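Local coordinates for FACT-Spt16 (PDB 5CE6), which forms the N-terminal part of a FACT histone chaperone subunit and probably binds histones H3-H4 during transcription, at residues N312-F317 and S426-D431. Sequence-based numbering, arbitrary orientation.
Sequences NIARTF and SLLLAD
Ala314 and Ala430 show how two strands of an M24-like domain, probably of the pita-bread fold, can meet at a single bridge. They form an antiparallel hydrogen-bonded pair, with Ala314 N to Ala430 O and Ala430 N to Ala314 O both 3.0 Å. Toward Thr316 the strands diverge, and there a side chain takes over: Thr316 OG1, set beside its own backbone N (chi1 -61°), donates to Leu428 O at 2.7 Å.

Charge closes the other end. Arg315, bent at chi2 (-70°), turns its guanidinium back so that its edge meets Ala430 and Asp431, with Ile313 CD1 over the rim of one face. Arg315 NH2 gives Asp431 OD1 a nearly straight 2.8 Å bond on the syn side, and Arg315 NH1 donates to Ala314 O at 2.9 Å, on the face opposite Ala430 N, with a weak bond to Ala430 O. Asp431 is shared with Thr444, Gln336 and Lys449. A leucine in place of Arg315 would probably leave Asp431 without its guanidinium partner and Ala314 O without its second donor.

Among apolar contacts, the methyls of Ala314 and Ala430 press unusually close, CB to CB 3.4 Å. Leu428 CD2 meets Ala314 CB more loosely, at 3.8 Å, and Thr316 and Leu427 cross at about a right angle, CG2 to CD2 3.7 Å. Strands 309-319 and 424-435 are thus joined where backbone pairing is brief, and the buried Arg315-Asp431 pair, with Lys449 as a second cation beside the carboxylate, probably adds to the hold.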
ATOM      1  N   ASN A 312      -2.589  -7.842   0.924  1.00  8.75           N
ATOM      2  CA  ASN A 312      -1.294  -8.483   1.047  1.00  6.89           C
ATOM      3  C   ASN A 312      -1.371  -9.730   1.905  1.00  9.07           C
ATOM      4  O   ASN A 312      -2.169  -9.791   2.844  1.00  9.65           O
ATOM      5  CB  ASN A 312      -0.292  -7.542   1.701  1.00  6.98           C
ATOM      6  CG  ASN A 312       1.118  -8.063   1.586  1.00  9.68           C
ATOM      7  OD1 ASN A 312       1.580  -8.368   0.485  1.00  9.62           O
ATOM      8  ND2 ASN A 312       1.801  -8.200   2.712  1.00  8.36           N
ATOM      9  N   ILE A 313      -0.532 -10.716   1.596  1.00  7.93           N
ATOM     10  CA  ILE A 313      -0.366 -11.856   2.495  1.00  7.38           C
ATOM     11  C   ILE A 313       1.076 -12.302   2.384  1.00  9.53           C
ATOM     12  O   ILE A 313       1.722 -12.081   1.366  1.00  9.84           O
ATOM     13  CB  ILE A 313      -1.332 -13.017   2.129  1.00  8.36           C
ATOM     14  CG1 ILE A 313      -1.484 -14.007   3.293  1.00 11.64           C
ATOM     15  CG2 ILE A 313      -0.840 -13.768   0.892  1.00 14.50           C
ATOM     16  CD1 ILE A 313      -2.376 -15.201   2.929  1.00  9.55           C
ATOM     17  N   ALA A 314       1.612 -12.882   3.449  1.00  9.18           N
ATOM     18  CA  ALA A 314       2.950 -13.449   3.394  1.00  7.58           C
ATOM     19  C   ALA A 314       2.959 -14.641   4.323  1.00  8.28           C
ATOM     20  O   ALA A 314       2.384 -14.584   5.414  1.00 10.98           O
ATOM     21  CB  ALA A 314       4.014 -12.437   3.820  1.00  7.33           C
ATOM     22  N   ARG A 315       3.596 -15.720   3.871  1.00  8.81           N
ATOM     23  CA  ARG A 315       3.714 -16.941   4.674  1.00  9.67           C
ATOM     24  C   ARG A 315       5.128 -17.457   4.587  1.00 12.16           C
ATOM     25  O   ARG A 315       5.822 -17.216   3.607  1.00 10.13           O
ATOM     26  CB  ARG A 315       2.749 -18.011   4.156  1.00  9.87           C
ATOM     27  CG  ARG A 315       1.262 -17.675   4.341  1.00  9.19           C
ATOM     28  CD  ARG A 315       0.864 -17.738   5.817  1.00 11.49           C
ATOM     29  NE  ARG A 315      -0.566 -17.454   6.014  1.00 12.48           N
ATOM     30  CZ  ARG A 315      -1.060 -16.251   6.300  1.00  8.94           C
ATOM     31  NH1 ARG A 315      -0.254 -15.201   6.419  1.00 10.57           N
ATOM     32  NH2 ARG A 315      -2.368 -16.098   6.481  1.00  9.70           N
ATOM     33  N   THR A 316       5.555 -18.162   5.627  1.00  9.33           N
ATOM     34  CA  THR A 316       6.848 -18.823   5.622  1.00 11.05           C
ATOM     35  C   THR A 316       6.613 -20.322   5.777  1.00 13.34           C
ATOM     36  O   THR A 316       5.799 -20.753   6.600  1.00 12.26           O
ATOM     37  CB  THR A 316       7.706 -18.330   6.774  1.00 10.78           C
ATOM     38  OG1 THR A 316       7.906 -16.924   6.622  1.00 10.13           O
ATOM     39  CG2 THR A 316       9.063 -19.020   6.772  1.00 12.86           C
ATOM     40  N   PHE A 317       7.302 -21.108   4.961  1.00 12.72           N
ATOM     41  CA  PHE A 317       7.186 -22.558   5.024  1.00 12.73           C
ATOM     42  C   PHE A 317       8.519 -23.137   5.460  1.00 12.07           C
ATOM     43  O   PHE A 317       9.579 -22.642   5.097  1.00 11.97           O
ATOM     44  CB  PHE A 317       6.736 -23.112   3.669  1.00 12.65           C
ATOM     45  CG  PHE A 317       5.477 -22.479   3.166  1.00 14.04           C
ATOM     46  CD1 PHE A 317       4.236 -22.909   3.621  1.00 14.33           C
ATOM     47  CD2 PHE A 317       5.532 -21.428   2.267  1.00 12.39           C
ATOM     48  CE1 PHE A 317       3.074 -22.310   3.172  1.00 15.72           C
ATOM     49  CE2 PHE A 317       4.367 -20.824   1.816  1.00 14.95           C
ATOM     50  CZ  PHE A 317       3.142 -21.263   2.267  1.00 14.62           C
ATOM     51  N   SER A 426      15.635 -15.731   7.620  1.00 11.97           N
ATOM     52  CA  SER A 426      14.618 -14.799   8.080  1.00 10.82           C
ATOM     53  C   SER A 426      13.256 -15.490   8.027  1.00 10.40           C
ATOM     54  O   SER A 426      13.119 -16.555   7.423  1.00 12.60           O
ATOM     55  CB  SER A 426      14.620 -13.526   7.214  1.00 12.52           C
ATOM     56  OG  SER A 426      15.888 -12.873   7.292  1.00 11.95           O
ATOM     57  N   LEU A 427      12.264 -14.898   8.690  1.00 10.96           N
ATOM     58  CA  LEU A 427      10.887 -15.405   8.688  1.00  9.67           C
ATOM     59  C   LEU A 427       9.948 -14.229   8.528  1.00  9.10           C
ATOM     60  O   LEU A 427      10.255 -13.133   9.002  1.00  9.17           O
ATOM     61  CB  LEU A 427      10.554 -16.104  10.008  1.00 10.02           C
ATOM     62  CG  LEU A 427      11.471 -17.243  10.457  1.00 10.72           C
ATOM     63  CD1 LEU A 427      11.160 -17.618  11.909  1.00 11.13           C
ATOM     64  CD2 LEU A 427      11.336 -18.444   9.572  1.00 11.57           C
ATOM     65  N   LEU A 428       8.796 -14.463   7.909  1.00  8.76           N
ATOM     66  CA  LEU A 428       7.834 -13.389   7.640  1.00  8.28           C
ATOM     67  C   LEU A 428       6.396 -13.884   7.659  1.00  8.16           C
ATOM     68  O   LEU A 428       6.074 -14.930   7.069  1.00  9.18           O
ATOM     69  CB  LEU A 428       8.153 -12.752   6.280  1.00  9.31           C
ATOM     70  CG  LEU A 428       7.209 -11.625   5.855  1.00 11.56           C
ATOM     71  CD1 LEU A 428       7.380 -10.430   6.783  1.00 10.74           C
ATOM     72  CD2 LEU A 428       7.527 -11.237   4.419  1.00 10.36           C
ATOM     73  N   LEU A 429       5.529 -13.132   8.335  1.00  8.81           N
ATOM     74  CA  LEU A 429       4.094 -13.382   8.312  1.00  7.92           C
ATOM     75  C   LEU A 429       3.377 -12.082   8.003  1.00  9.54           C
ATOM     76  O   LEU A 429       3.666 -11.052   8.612  1.00  9.34           O
ATOM     77  CB  LEU A 429       3.605 -13.923   9.660  1.00  8.32           C
ATOM     78  CG  LEU A 429       3.916 -15.384   9.960  1.00 10.37           C
ATOM     79  CD1 LEU A 429       3.476 -15.715  11.382  1.00  9.40           C
ATOM     80  CD2 LEU A 429       3.181 -16.275   8.972  1.00 10.53           C
ATOM     81  N   ALA A 430       2.442 -12.118   7.062  1.00  7.76           N
ATOM     82  CA  ALA A 430       1.632 -10.931   6.787  1.00  7.31           C
ATOM     83  C   ALA A 430       0.196 -11.304   6.521  1.00  8.47           C
ATOM     84  O   ALA A 430      -0.088 -12.311   5.866  1.00  7.53           O
ATOM     85  CB  ALA A 430       2.191 -10.125   5.610  1.00  6.89           C
ATOM     86  N   ASP A 431      -0.705 -10.466   7.023  1.00  9.80           N
ATOM     87  CA  ASP A 431      -2.121 -10.570   6.684  1.00  7.45           C
ATOM     88  C   ASP A 431      -2.738  -9.204   6.470  1.00  8.20           C
ATOM     89  O   ASP A 431      -2.203  -8.198   6.933  1.00 11.33           O
ATOM     90  CB  ASP A 431      -2.891 -11.269   7.802  1.00  8.16           C
ATOM     91  CG  ASP A 431      -2.653 -12.758   7.832  1.00  9.69           C
ATOM     92  OD1 ASP A 431      -3.306 -13.480   7.050  1.00 11.35           O
ATOM     93  OD2 ASP A 431      -1.812 -13.201   8.623  1.00 14.17           O
TER